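Local atomic coordinates of putative endonuclease/exonuclease/phosphatase family protein (Bacteroides vulgatus ATCC 8482, PDB entry 3G6S), a protein that probably cleaves phosphodiester bonds, perhaps as an endonuclease or 3'-5' RNA exonuclease, as relatives with the DNase I-like fold do. Residues Gly129-Ala134 with Glu160-Arg165; Glu89-Asn94 with Trp120-Asp125; Glu164-Val169 with Thr229-Val234; Thr2-Ala7 with Leu39-Met44. One frame throughout, in Å; residues are numbered along the deposited sequence.

Interaction 1 (Gly129-Ala134 with Glu160-Arg165); sequences GKIFMA and EIVGER
In the beta-alpha-beta unit built from strand 131-138, helix 144-161 and strand 167-172, selenomethionine Met133 packs on Ile161 and Val162 at the C-terminal end of the helix. With CG anti to the backbone N (chi1 -180°), the Met133 chain runs outward from its strand and meets Ile161 at about a right angle. Its methyl, Met133 CE, lies 3.5 Å from Ile161 CG2, while nearer the backbone Met133 CB sits 4.0 Å from Val162 CB. At the other end of the contact, Ile131 and Arg165 run side by side, and Ile131 CG2 approaches Arg165 NH1 obliquely at 3.7 Å. The guanidinium is steadied by Arg165 NE, which donates to Val162 O at 2.9 Å from above the carbonyl plane; Arg165 N reaches the same oxygen from the opposite face, closing the type II' turn Val162-Arg165, in which Gly163, the first residue to leave helical geometry, has positive phi. A serine in place of Arg165 would probably leave Val162 O with the backbone donor alone and uncover the Ile131 methyl. Strand 117-125 borders the contact, Trp120 touching both Met133 and Ile161, and Met133 is hydrogen-bonded through its backbone to Pro166 and Val168.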
loop_
_atom_site.group_PDB
_atom_site.type_symbol
_atom_site.label_atom_id
_atom_site.label_comp_id
_atom_site.label_asym_id
_atom_site.label_seq_id
_atom_site.Cartn_x
_atom_site.Cartn_y
_atom_site.Cartn_z
ATOM N N GLY A 129 -19.161 -8.364 -11.174
ATOM C CA GLY A 129 -19.943 -8.384 -9.947
ATOM C C GLY A 129 -19.165 -8.943 -8.766
ATOM O O GLY A 129 -19.711 -9.125 -7.682
ATOM N N LYS A 130 -17.879 -9.206 -8.975
ATOM C CA LYS A 130 -17.039 -9.758 -7.921
ATOM C C LYS A 130 -16.748 -8.770 -6.801
ATOM O O LYS A 130 -16.377 -7.618 -7.050
ATOM C CB LYS A 130 -15.714 -10.261 -8.495
ATOM C CG LYS A 130 -14.847 -10.969 -7.472
ATOM C CD LYS A 130 -15.492 -12.247 -6.961
ATOM C CE LYS A 130 -14.526 -13.001 -6.048
ATOM N NZ LYS A 130 -15.087 -14.271 -5.482
ATOM N N ILE A 131 -16.924 -9.242 -5.570
ATOM C CA ILE A 131 -16.682 -8.446 -4.371
ATOM C C ILE A 131 -15.344 -8.831 -3.752
ATOM O O ILE A 131 -14.997 -10.007 -3.667
ATOM C CB ILE A 131 -17.801 -8.653 -3.318
ATOM C CG1 ILE A 131 -19.042 -7.854 -3.706
ATOM C CG2 ILE A 131 -17.336 -8.204 -1.954
ATOM C CD1 ILE A 131 -19.792 -8.457 -4.843
ATOM N N PHE A 132 -14.584 -7.825 -3.344
ATOM C CA PHE A 132 -13.299 -8.057 -2.714
ATOM C C PHE A 132 -12.925 -6.879 -1.856
ATOM O O PHE A 132 -13.584 -5.847 -1.886
ATOM C CB PHE A 132 -12.200 -8.304 -3.745
ATOM C CG PHE A 132 -12.040 -7.208 -4.753
ATOM C CD1 PHE A 132 -12.871 -7.145 -5.872
ATOM C CD2 PHE A 132 -11.008 -6.278 -4.629
ATOM C CE1 PHE A 132 -12.664 -6.184 -6.866
ATOM C CE2 PHE A 132 -10.794 -5.313 -5.616
ATOM C CZ PHE A 132 -11.624 -5.263 -6.741
HETATM N N MSE A 133 -11.866 -7.025 -1.081
HETATM C CA MSE A 133 -11.479 -5.931 -0.232
HETATM C C MSE A 133 -10.029 -5.546 -0.399
HETATM O O MSE A 133 -9.165 -6.381 -0.674
HETATM C CB MSE A 133 -11.753 -6.286 1.219
HETATM C CG MSE A 133 -11.383 -5.194 2.188
HETATM SE SE MSE A 133 -11.603 -5.806 3.981
HETATM C CE MSE A 133 -12.056 -4.120 4.786
ATOM N N ALA A 134 -9.775 -4.260 -0.235
ATOM C CA ALA A 134 -8.433 -3.734 -0.337
ATOM C C ALA A 134 -8.128 -3.002 0.957
ATOM O O ALA A 134 -8.947 -2.225 1.456
ATOM C CB ALA A 134 -8.330 -2.778 -1.512
ATOM N N GLU A 160 -13.979 -9.110 9.612
ATOM C CA GLU A 160 -15.164 -8.380 10.031
ATOM C C GLU A 160 -15.931 -7.830 8.836
ATOM O O GLU A 160 -17.142 -8.017 8.728
ATOM C CB GLU A 160 -14.762 -7.226 10.950
ATOM C CG GLU A 160 -15.920 -6.362 11.443
ATOM C CD GLU A 160 -15.444 -5.104 12.160
ATOM O OE1 GLU A 160 -14.557 -5.219 13.042
ATOM O OE2 GLU A 160 -15.964 -4.003 11.847
ATOM N N ILE A 161 -15.217 -7.160 7.938
ATOM C CA ILE A 161 -15.828 -6.544 6.768
ATOM C C ILE A 161 -16.166 -7.455 5.600
ATOM O O ILE A 161 -17.292 -7.445 5.112
ATOM C CB ILE A 161 -14.941 -5.409 6.210
ATOM C CG1 ILE A 161 -15.008 -4.186 7.125
ATOM C CG2 ILE A 161 -15.403 -5.018 4.809
ATOM C CD1 ILE A 161 -14.312 -4.360 8.455
ATOM N N VAL A 162 -15.198 -8.233 5.137
ATOM C CA VAL A 162 -15.450 -9.087 3.983
ATOM C C VAL A 162 -15.433 -10.585 4.289
ATOM O O VAL A 162 -15.639 -11.409 3.398
ATOM C CB VAL A 162 -14.436 -8.762 2.836
ATOM C CG1 VAL A 162 -13.147 -9.581 3.002
ATOM C CG2 VAL A 162 -15.077 -9.022 1.497
ATOM N N GLY A 163 -15.187 -10.937 5.544
ATOM C CA GLY A 163 -15.177 -12.340 5.918
ATOM C C GLY A 163 -14.114 -13.161 5.219
ATOM O O GLY A 163 -12.925 -12.872 5.338
ATOM N N GLU A 164 -14.541 -14.186 4.488
ATOM C CA GLU A 164 -13.616 -15.057 3.767
ATOM C C GLU A 164 -13.516 -14.758 2.272
ATOM O O GLU A 164 -12.978 -15.555 1.503
ATOM C CB GLU A 164 -14.017 -16.515 3.973
ATOM C CG GLU A 164 -15.502 -16.764 3.814
ATOM C CD GLU A 164 -15.857 -18.235 3.917
ATOM O OE1 GLU A 164 -15.380 -18.897 4.871
ATOM O OE2 GLU A 164 -16.623 -18.726 3.051
ATOM N N ARG A 165 -14.046 -13.608 1.870
ATOM C CA ARG A 165 -14.004 -13.185 0.476
ATOM C C ARG A 165 -12.621 -12.579 0.194
ATOM O O ARG A 165 -11.932 -12.120 1.114
ATOM C CB ARG A 165 -15.120 -12.171 0.211
ATOM C CG ARG A 165 -16.512 -12.805 0.158
ATOM C CD ARG A 165 -17.629 -11.769 0.117
ATOM N NE ARG A 165 -17.804 -11.138 1.420
ATOM C CZ ARG A 165 -18.682 -10.174 1.685
ATOM N NH1 ARG A 165 -19.485 -9.706 0.727
ATOM N NH2 ARG A 165 -18.757 -9.689 2.923
#

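Interaction 2 (Glu89-Asn94 with Trp120-Asp125); sequences EVLDSN and WAKFKD
The indole of Trp120 lies beneath the backbone of Ser93 and Asn94, with Ser93 CA 3.9 Å from the centroid of its six-membered ring in a CH-pi contact. Trp120 CG stands between the backbone N and the carbonyl carbon (chi1 63°), which turns the ring under the partner strand. The Asp92 carboxylate comes to the ring edge, OD2 3.2 Å from Trp120 CH2, its plane nearly perpendicular to the indole (86°). A water in the ring plane accepts from Trp120 NE1 and from Asn94 ND2, linking the two side chains. On the same face of the sheet, Glu89 and Lys124 run alongside each other and join in a weak salt bridge, OE1 to NZ 3.4 Å. The opposite face carries Val90, whose CG2 meets Phe123 CE1 obliquely at 3.6 Å, and Ser93 CB against Ala121 CB. The strands pair antiparallel, with a classic beta bulge where Leu91 and Asp92 both face Lys122: Leu91 N donates to Lys122 O at 2.8 Å and Lys122 N to Asp92 O at 2.7 Å. Strand 88-97 is outermost in its sheet; strand 131-138 flanks 117-125 on the far side, and Ile65 of strand 62-65 packs against Val90, Ser93 and Ala121.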
loop_
_atom_site.group_PDB
_atom_site.type_symbol
_atom_site.label_atom_id
_atom_site.label_comp_id
_atom_site.label_asym_id
_atom_site.label_seq_id
_atom_site.Cartn_x
_atom_site.Cartn_y
_atom_site.Cartn_z
ATOM N N GLU A 89 -16.452 -0.194 -8.291
ATOM C CA GLU A 89 -17.356 0.634 -7.509
ATOM C C GLU A 89 -17.037 0.403 -6.038
ATOM O O GLU A 89 -16.743 -0.716 -5.632
ATOM C CB GLU A 89 -18.801 0.244 -7.774
ATOM C CG GLU A 89 -19.805 1.164 -7.117
ATOM C CD GLU A 89 -21.140 0.481 -6.908
ATOM O OE1 GLU A 89 -21.627 -0.176 -7.856
ATOM O OE2 GLU A 89 -21.707 0.607 -5.798
ATOM N N VAL A 90 -17.085 1.465 -5.246
ATOM C CA VAL A 90 -16.797 1.363 -3.822
ATOM C C VAL A 90 -18.087 1.150 -3.042
ATOM O O VAL A 90 -18.909 2.060 -2.950
ATOM C CB VAL A 90 -16.120 2.637 -3.300
ATOM C CG1 VAL A 90 -15.984 2.567 -1.793
ATOM C CG2 VAL A 90 -14.759 2.795 -3.948
ATOM N N LEU A 91 -18.268 -0.046 -2.485
ATOM C CA LEU A 91 -19.478 -0.326 -1.717
ATOM C C LEU A 91 -19.378 0.333 -0.348
ATOM O O LEU A 91 -20.362 0.848 0.188
ATOM C CB LEU A 91 -19.676 -1.832 -1.553
ATOM C CG LEU A 91 -19.944 -2.598 -2.846
ATOM C CD1 LEU A 91 -19.998 -4.083 -2.549
ATOM C CD2 LEU A 91 -21.246 -2.115 -3.468
ATOM N N ASP A 92 -18.173 0.329 0.205
ATOM C CA ASP A 92 -17.942 0.926 1.499
ATOM C C ASP A 92 -16.453 1.100 1.696
ATOM O O ASP A 92 -15.652 0.410 1.070
ATOM C CB ASP A 92 -18.536 0.056 2.606
ATOM C CG ASP A 92 -18.490 0.736 3.961
ATOM O OD1 ASP A 92 -18.378 1.988 3.989
ATOM O OD2 ASP A 92 -18.589 0.027 4.986
ATOM N N SER A 93 -16.080 2.029 2.561
ATOM C CA SER A 93 -14.674 2.294 2.800
ATOM C C SER A 93 -14.503 3.101 4.067
ATOM O O SER A 93 -15.428 3.772 4.518
ATOM C CB SER A 93 -14.090 3.074 1.627
ATOM O OG SER A 93 -14.832 4.253 1.402
ATOM N N ASN A 94 -13.313 3.043 4.640
ATOM C CA ASN A 94 -13.056 3.792 5.850
ATOM C C ASN A 94 -11.586 3.696 6.229
ATOM O O ASN A 94 -10.789 3.084 5.518
ATOM C CB ASN A 94 -13.935 3.257 6.979
ATOM C CG ASN A 94 -13.950 4.169 8.171
ATOM O OD1 ASN A 94 -14.340 5.330 8.061
ATOM N ND2 ASN A 94 -13.515 3.661 9.319
ATOM N N TRP A 120 -9.170 1.161 4.176
ATOM C CA TRP A 120 -9.727 0.004 3.480
ATOM C C TRP A 120 -10.936 0.358 2.645
ATOM O O TRP A 120 -11.530 1.420 2.809
ATOM C CB TRP A 120 -10.136 -1.090 4.472
ATOM C CG TRP A 120 -11.228 -0.685 5.418
ATOM C CD1 TRP A 120 -11.072 -0.143 6.653
ATOM C CD2 TRP A 120 -12.649 -0.755 5.182
ATOM N NE1 TRP A 120 -12.303 0.132 7.208
ATOM C CE2 TRP A 120 -13.286 -0.237 6.329
ATOM C CE3 TRP A 120 -13.438 -1.210 4.116
ATOM C CZ2 TRP A 120 -14.679 -0.149 6.443
ATOM C CZ3 TRP A 120 -14.834 -1.124 4.228
ATOM C CH2 TRP A 120 -15.435 -0.598 5.392
ATOM N N ALA A 121 -11.314 -0.563 1.768
ATOM C CA ALA A 121 -12.461 -0.355 0.907
ATOM C C ALA A 121 -12.979 -1.671 0.366
ATOM O O ALA A 121 -12.210 -2.520 -0.088
ATOM C CB ALA A 121 -12.092 0.563 -0.237
ATOM N N LYS A 122 -14.294 -1.840 0.433
ATOM C CA LYS A 122 -14.945 -3.033 -0.072
ATOM C C LYS A 122 -15.329 -2.683 -1.522
ATOM O O LYS A 122 -16.207 -1.854 -1.765
ATOM C CB LYS A 122 -16.168 -3.314 0.793
ATOM C CG LYS A 122 -16.999 -4.522 0.422
ATOM C CD LYS A 122 -18.138 -4.689 1.422
ATOM C CE LYS A 122 -19.101 -5.769 0.988
ATOM N NZ LYS A 122 -20.320 -5.792 1.840
ATOM N N PHE A 123 -14.643 -3.304 -2.476
ATOM C CA PHE A 123 -14.855 -3.055 -3.903
ATOM C C PHE A 123 -15.786 -4.031 -4.581
ATOM O O PHE A 123 -16.136 -5.065 -4.033
ATOM C CB PHE A 123 -13.525 -3.113 -4.656
ATOM C CG PHE A 123 -12.677 -1.897 -4.489
ATOM C CD1 PHE A 123 -13.069 -0.681 -5.035
ATOM C CD2 PHE A 123 -11.454 -1.972 -3.832
ATOM C CE1 PHE A 123 -12.248 0.446 -4.937
ATOM C CE2 PHE A 123 -10.625 -0.848 -3.730
ATOM C CZ PHE A 123 -11.029 0.363 -4.287
ATOM N N LYS A 124 -16.178 -3.690 -5.797
ATOM C CA LYS A 124 -17.026 -4.557 -6.595
ATOM C C LYS A 124 -16.624 -4.327 -8.025
ATOM O O LYS A 124 -16.526 -3.185 -8.471
ATOM C CB LYS A 124 -18.511 -4.228 -6.443
ATOM C CG LYS A 124 -19.386 -5.207 -7.229
ATOM C CD LYS A 124 -20.499 -4.517 -8.021
ATOM C CE LYS A 124 -21.643 -4.057 -7.128
ATOM N NZ LYS A 124 -22.716 -3.397 -7.915
ATOM N N ASP A 125 -16.370 -5.409 -8.741
ATOM C CA ASP A 125 -15.988 -5.292 -10.135
ATOM C C ASP A 125 -17.278 -5.029 -10.902
ATOM O O ASP A 125 -18.111 -5.924 -11.041
ATOM C CB ASP A 125 -15.351 -6.597 -10.616
ATOM C CG ASP A 125 -14.772 -6.481 -12.006
ATOM O OD1 ASP A 125 -13.528 -6.469 -12.132
ATOM O OD2 ASP A 125 -15.559 -6.394 -12.977
HETATM O O HOH W 1 -13.182 1.189 10.107
#

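Interaction 3 (Glu164-Val169 with Thr229-Val234); sequences ERPAVV and TPQVLV
Ala167 N donates to the hydroxyl oxygen of Thr229, OG1, at 3.2 Å and with a fairly straight N-H...O angle of 158°. The same threonine returns a weak bond from its backbone, Thr229 N to Ala167 O at 3.3 Å, so one residue answers both the N-H and the C=O of Ala167. In an ordinary antiparallel pair the first bond would go to a main-chain carbonyl; here the side-chain oxygen takes that part, at the start of the type I turn Thr229-Val232. Thr229 OG1 can do this because it sits between the backbone N and the carbonyl carbon (chi1 42°), which brings it round to the side of the partner chain. The methyl branch is left to pack, Thr229 CG2 lying 4.1 Å from Ala167 CB, and OG1 also comes within 3.6 Å of Pro166 CA. From the turn, Gln231 reaches across the Pro166 ring at about a right angle, and its CD is 3.7 Å from Pro166 CG. The chain of Gln231 is extended beyond CG, which brings the end of the side chain near the backbone of Glu164 and Arg165. Pro166 also rests on Phe132 and Leu260, and Val168 and Val232 both touch Leu258. Farther along, Val169 pairs with Phe227 of strand 224-228. The threonine thus extends that antiparallel pairing by one side-chain bond and one weak backbone bond, just where the chain turns away from one sheet toward strand 233-239 of the other, a crossing between the two packed sheets of the DNase I-like alpha/beta sandwich.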
loop_
_atom_site.group_PDB
_atom_site.type_symbol
_atom_site.label_atom_id
_atom_site.label_comp_id
_atom_site.label_asym_id
_atom_site.label_seq_id
_atom_site.Cartn_x
_atom_site.Cartn_y
_atom_site.Cartn_z
ATOM N N GLU A 164 -14.541 -14.186 4.488
ATOM C CA GLU A 164 -13.616 -15.057 3.767
ATOM C C GLU A 164 -13.516 -14.758 2.272
ATOM O O GLU A 164 -12.978 -15.555 1.503
ATOM C CB GLU A 164 -14.017 -16.515 3.973
ATOM C CG GLU A 164 -15.502 -16.764 3.814
ATOM C CD GLU A 164 -15.857 -18.235 3.917
ATOM O OE1 GLU A 164 -15.380 -18.897 4.871
ATOM O OE2 GLU A 164 -16.623 -18.726 3.051
ATOM N N ARG A 165 -14.046 -13.608 1.870
ATOM C CA ARG A 165 -14.004 -13.185 0.476
ATOM C C ARG A 165 -12.621 -12.579 0.194
ATOM O O ARG A 165 -11.932 -12.120 1.114
ATOM C CB ARG A 165 -15.120 -12.171 0.211
ATOM C CG ARG A 165 -16.512 -12.805 0.158
ATOM C CD ARG A 165 -17.629 -11.769 0.117
ATOM N NE ARG A 165 -17.804 -11.138 1.420
ATOM C CZ ARG A 165 -18.682 -10.174 1.685
ATOM N NH1 ARG A 165 -19.485 -9.706 0.727
ATOM N NH2 ARG A 165 -18.757 -9.689 2.923
ATOM N N PRO A 166 -12.196 -12.577 -1.082
ATOM C CA PRO A 166 -10.896 -12.043 -1.496
ATOM C C PRO A 166 -10.558 -10.683 -0.883
ATOM O O PRO A 166 -11.385 -9.763 -0.852
ATOM C CB PRO A 166 -11.017 -11.980 -3.018
ATOM C CG PRO A 166 -11.932 -13.096 -3.322
ATOM C CD PRO A 166 -12.995 -12.947 -2.262
ATOM N N ALA A 167 -9.325 -10.577 -0.401
ATOM C CA ALA A 167 -8.819 -9.363 0.225
ATOM C C ALA A 167 -7.336 -9.214 -0.069
ATOM O O ALA A 167 -6.593 -10.194 -0.119
ATOM C CB ALA A 167 -9.042 -9.422 1.724
ATOM N N VAL A 168 -6.903 -7.980 -0.262
ATOM C CA VAL A 168 -5.506 -7.730 -0.544
ATOM C C VAL A 168 -5.027 -6.587 0.327
ATOM O O VAL A 168 -5.652 -5.522 0.395
ATOM C CB VAL A 168 -5.292 -7.379 -2.022
ATOM C CG1 VAL A 168 -3.813 -7.196 -2.299
ATOM C CG2 VAL A 168 -5.880 -8.484 -2.892
ATOM N N VAL A 169 -3.922 -6.836 1.012
ATOM C CA VAL A 169 -3.318 -5.860 1.889
ATOM C C VAL A 169 -2.000 -5.401 1.301
ATOM O O VAL A 169 -1.150 -6.216 0.939
ATOM C CB VAL A 169 -3.026 -6.453 3.275
ATOM C CG1 VAL A 169 -2.278 -5.426 4.127
ATOM C CG2 VAL A 169 -4.330 -6.889 3.933
ATOM N N THR A 229 -5.207 -13.171 0.297
ATOM C CA THR A 229 -5.848 -14.344 0.873
ATOM C C THR A 229 -5.590 -15.553 -0.036
ATOM O O THR A 229 -5.420 -15.398 -1.246
ATOM C CB THR A 229 -7.343 -14.080 1.092
ATOM O OG1 THR A 229 -7.889 -13.383 -0.035
ATOM C CG2 THR A 229 -7.533 -13.223 2.344
ATOM N N PRO A 230 -5.554 -16.771 0.537
ATOM C CA PRO A 230 -5.291 -18.008 -0.216
ATOM C C PRO A 230 -6.029 -18.281 -1.533
ATOM O O PRO A 230 -5.533 -19.032 -2.372
ATOM C CB PRO A 230 -5.506 -19.105 0.831
ATOM C CG PRO A 230 -6.515 -18.512 1.749
ATOM C CD PRO A 230 -6.074 -17.076 1.884
ATOM N N GLN A 231 -7.188 -17.661 -1.717
ATOM C CA GLN A 231 -8.004 -17.830 -2.922
ATOM C C GLN A 231 -7.469 -17.076 -4.141
ATOM O O GLN A 231 -7.571 -17.553 -5.268
ATOM C CB GLN A 231 -9.424 -17.356 -2.630
ATOM C CG GLN A 231 -9.442 -16.069 -1.813
ATOM C CD GLN A 231 -10.771 -15.832 -1.140
ATOM O OE1 GLN A 231 -10.866 -15.077 -0.171
ATOM N NE2 GLN A 231 -11.817 -16.468 -1.659
ATOM N N VAL A 232 -6.907 -15.892 -3.929
ATOM C CA VAL A 232 -6.407 -15.134 -5.060
ATOM C C VAL A 232 -5.188 -15.778 -5.710
ATOM O O VAL A 232 -4.340 -16.362 -5.039
ATOM C CB VAL A 232 -6.130 -13.644 -4.665
ATOM C CG1 VAL A 232 -6.073 -13.498 -3.162
ATOM C CG2 VAL A 232 -4.839 -13.152 -5.303
ATOM N N LEU A 233 -5.135 -15.690 -7.035
ATOM C CA LEU A 233 -4.037 -16.242 -7.808
ATOM C C LEU A 233 -3.053 -15.143 -8.189
ATOM O O LEU A 233 -3.427 -14.161 -8.834
ATOM C CB LEU A 233 -4.565 -16.889 -9.080
ATOM C CG LEU A 233 -3.454 -17.280 -10.071
ATOM C CD1 LEU A 233 -2.593 -18.390 -9.457
ATOM C CD2 LEU A 233 -4.065 -17.750 -11.384
ATOM N N VAL A 234 -1.794 -15.307 -7.798
ATOM C CA VAL A 234 -0.785 -14.315 -8.119
ATOM C C VAL A 234 -0.049 -14.721 -9.376
ATOM O O VAL A 234 0.905 -15.494 -9.311
ATOM C CB VAL A 234 0.247 -14.157 -6.995
ATOM C CG1 VAL A 234 1.209 -13.036 -7.352
ATOM C CG2 VAL A 234 -0.462 -13.864 -5.664
#

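Interaction 4 (Thr2-Ala7 with Leu39-Met44); sequences TDVRWA and LDIVGM
Trp6 pairs with Ile41 and Ala7 with Val42 as parallel neighbours, the axes of strands 2-7 and 41-44 approaching to 4.9 Å at only 9° to each other. Gly43 N donates to Ala7 O at 2.8 Å, and Ala7 N makes a weak bond to Ile41 O. Before strand 41-45 begins, Asp40 carries the pairing on: Arg5 N points almost straight (176°) at Asp40 OD2, 2.8 Å away on its anti lone pair, and Asp40 N donates back to Arg5 O at 3.0 Å. The other carboxylate oxygen, Asp40 OD1, is salt-bridged to Lys87. Among the apolar groups Ile41 lies alongside Trp6, and holding CG2 anti to the backbone N and CG1 beside it (chi1 -65°) sets both branches over one face of the indole. Its CD1 makes a CH-pi contact 4.0 Å from the centroid of the six-membered ring, while Ile41 CG2 is 3.7 Å from Trp6 CE2, toward the rim. Val4 CG1 meets the indole at its edge, in plane. Replacing Trp6 by an alanine would probably strip Ile41 CG2 and CD1 of their aromatic surface. On the other face of the sheet, Ala7 CB packs 3.8 Å from Leu39 CD2. Strand 254-260 flanks strand 2-10 and strand 81-84 flanks 41-45; helix 27-36 touches Leu39 and Met44, while Phe132 and Ala134 of the second sheet reach Ile41 and Trp6.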
loop_
_atom_site.group_PDB
_atom_site.type_symbol
_atom_site.label_atom_id
_atom_site.label_comp_id
_atom_site.label_asym_id
_atom_site.label_seq_id
_atom_site.Cartn_x
_atom_site.Cartn_y
_atom_site.Cartn_z
ATOM N N THR A 2 -11.976 -12.585 -12.699
ATOM C CA THR A 2 -11.744 -11.196 -12.279
ATOM C C THR A 2 -10.244 -10.857 -12.221
ATOM O O THR A 2 -9.548 -11.278 -11.300
ATOM C CB THR A 2 -12.370 -10.937 -10.873
ATOM O OG1 THR A 2 -13.754 -11.315 -10.886
ATOM C CG2 THR A 2 -12.262 -9.467 -10.484
ATOM N N ASP A 3 -9.752 -10.098 -13.198
ATOM C CA ASP A 3 -8.337 -9.721 -13.241
ATOM C C ASP A 3 -8.099 -8.303 -12.732
ATOM O O ASP A 3 -8.843 -7.382 -13.067
ATOM C CB ASP A 3 -7.807 -9.825 -14.668
ATOM C CG ASP A 3 -7.753 -11.246 -15.158
ATOM O OD1 ASP A 3 -8.090 -11.475 -16.346
ATOM O OD2 ASP A 3 -7.366 -12.131 -14.357
ATOM N N VAL A 4 -7.049 -8.124 -11.940
ATOM C CA VAL A 4 -6.745 -6.809 -11.400
ATOM C C VAL A 4 -5.256 -6.604 -11.161
ATOM O O VAL A 4 -4.612 -7.397 -10.479
ATOM C CB VAL A 4 -7.519 -6.571 -10.074
ATOM C CG1 VAL A 4 -7.166 -7.637 -9.066
ATOM C CG2 VAL A 4 -7.203 -5.202 -9.525
ATOM N N ARG A 5 -4.707 -5.547 -11.743
ATOM C CA ARG A 5 -3.303 -5.241 -11.546
ATOM C C ARG A 5 -3.203 -4.335 -10.318
ATOM O O ARG A 5 -3.586 -3.170 -10.352
ATOM C CB ARG A 5 -2.736 -4.546 -12.772
ATOM C CG ARG A 5 -1.286 -4.179 -12.615
ATOM C CD ARG A 5 -0.680 -3.849 -13.957
ATOM N NE ARG A 5 -0.713 -5.012 -14.828
ATOM C CZ ARG A 5 -0.438 -4.981 -16.124
ATOM N NH1 ARG A 5 -0.110 -3.834 -16.706
ATOM N NH2 ARG A 5 -0.487 -6.099 -16.841
ATOM N N TRP A 6 -2.690 -4.899 -9.237
ATOM C CA TRP A 6 -2.558 -4.211 -7.967
ATOM C C TRP A 6 -1.160 -3.626 -7.786
ATOM O O TRP A 6 -0.204 -4.081 -8.417
ATOM C CB TRP A 6 -2.839 -5.218 -6.859
ATOM C CG TRP A 6 -3.623 -4.686 -5.699
ATOM C CD1 TRP A 6 -3.174 -3.872 -4.694
ATOM C CD2 TRP A 6 -4.982 -4.990 -5.392
ATOM N NE1 TRP A 6 -4.176 -3.651 -3.779
ATOM C CE2 TRP A 6 -5.306 -4.314 -4.192
ATOM C CE3 TRP A 6 -5.973 -5.750 -6.027
ATOM C CZ2 TRP A 6 -6.569 -4.400 -3.599
ATOM C CZ3 TRP A 6 -7.227 -5.837 -5.440
ATOM C CH2 TRP A 6 -7.517 -5.152 -4.242
ATOM N N ALA A 7 -1.039 -2.624 -6.919
ATOM C CA ALA A 7 0.264 -2.019 -6.656
ATOM C C ALA A 7 0.335 -1.265 -5.334
ATOM O O ALA A 7 -0.609 -0.580 -4.942
ATOM C CB ALA A 7 0.647 -1.085 -7.802
ATOM N N LEU A 39 -2.299 0.639 -13.843
ATOM C CA LEU A 39 -2.614 0.155 -12.515
ATOM C C LEU A 39 -4.128 0.251 -12.273
ATOM O O LEU A 39 -4.736 1.273 -12.554
ATOM C CB LEU A 39 -1.835 0.985 -11.491
ATOM C CG LEU A 39 -0.463 0.425 -11.099
ATOM C CD1 LEU A 39 0.243 -0.191 -12.299
ATOM C CD2 LEU A 39 0.370 1.531 -10.480
ATOM N N ASP A 40 -4.728 -0.825 -11.772
ATOM C CA ASP A 40 -6.157 -0.853 -11.495
ATOM C C ASP A 40 -6.435 -0.328 -10.099
ATOM O O ASP A 40 -7.372 0.442 -9.887
ATOM C CB ASP A 40 -6.712 -2.278 -11.590
ATOM C CG ASP A 40 -6.847 -2.771 -13.016
ATOM O OD1 ASP A 40 -7.438 -2.048 -13.847
ATOM O OD2 ASP A 40 -6.383 -3.902 -13.297
ATOM N N ILE A 41 -5.627 -0.768 -9.144
ATOM C CA ILE A 41 -5.777 -0.358 -7.753
ATOM C C ILE A 41 -4.396 -0.120 -7.165
ATOM O O ILE A 41 -3.500 -0.952 -7.311
ATOM C CB ILE A 41 -6.511 -1.425 -6.932
ATOM C CG1 ILE A 41 -7.936 -1.553 -7.450
ATOM C CG2 ILE A 41 -6.518 -1.038 -5.466
ATOM C CD1 ILE A 41 -8.702 -2.690 -6.814
ATOM N N VAL A 42 -4.229 1.019 -6.503
ATOM C CA VAL A 42 -2.948 1.376 -5.919
ATOM C C VAL A 42 -3.084 1.841 -4.477
ATOM O O VAL A 42 -3.896 2.712 -4.179
ATOM C CB VAL A 42 -2.280 2.529 -6.704
ATOM C CG1 VAL A 42 -0.855 2.732 -6.210
ATOM C CG2 VAL A 42 -2.306 2.247 -8.184
ATOM N N GLY A 43 -2.297 1.255 -3.586
ATOM C CA GLY A 43 -2.309 1.679 -2.201
ATOM C C GLY A 43 -0.996 2.417 -2.040
ATOM O O GLY A 43 0.063 1.822 -2.232
HETATM N N MSE A 44 -1.041 3.704 -1.717
HETATM C CA MSE A 44 0.186 4.486 -1.574
HETATM C C MSE A 44 0.409 4.947 -0.143
HETATM O O MSE A 44 -0.545 5.155 0.598
HETATM C CB MSE A 44 0.126 5.705 -2.494
HETATM C CG MSE A 44 -0.086 5.356 -3.952
HETATM SE SE MSE A 44 -0.440 6.907 -5.085
HETATM C CE MSE A 44 1.191 6.947 -6.089
#

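Overall arrangement
From the N terminus, interaction 4 closes first, bringing strand 41-45 beside 2-10 after the excursion through helix 27-36. Interaction 2 follows, joining the edge strand 88-97 to 117-125 across a connection without helix. Interaction 1 then closes round helix 144-161, and interaction 3, sharing Glu164 and Arg165 with it, starts where interaction 1 ends and spans the long route to 229-234. None nests within another. Interactions 1 and 2 belong to one sheet, through the neighbouring strands 117-125 and 131-138, and interaction 4 to the other; interaction 3 bridges both. Between the sheets, Trp6 of interaction 4 meets Phe132, Ala134 and Val168.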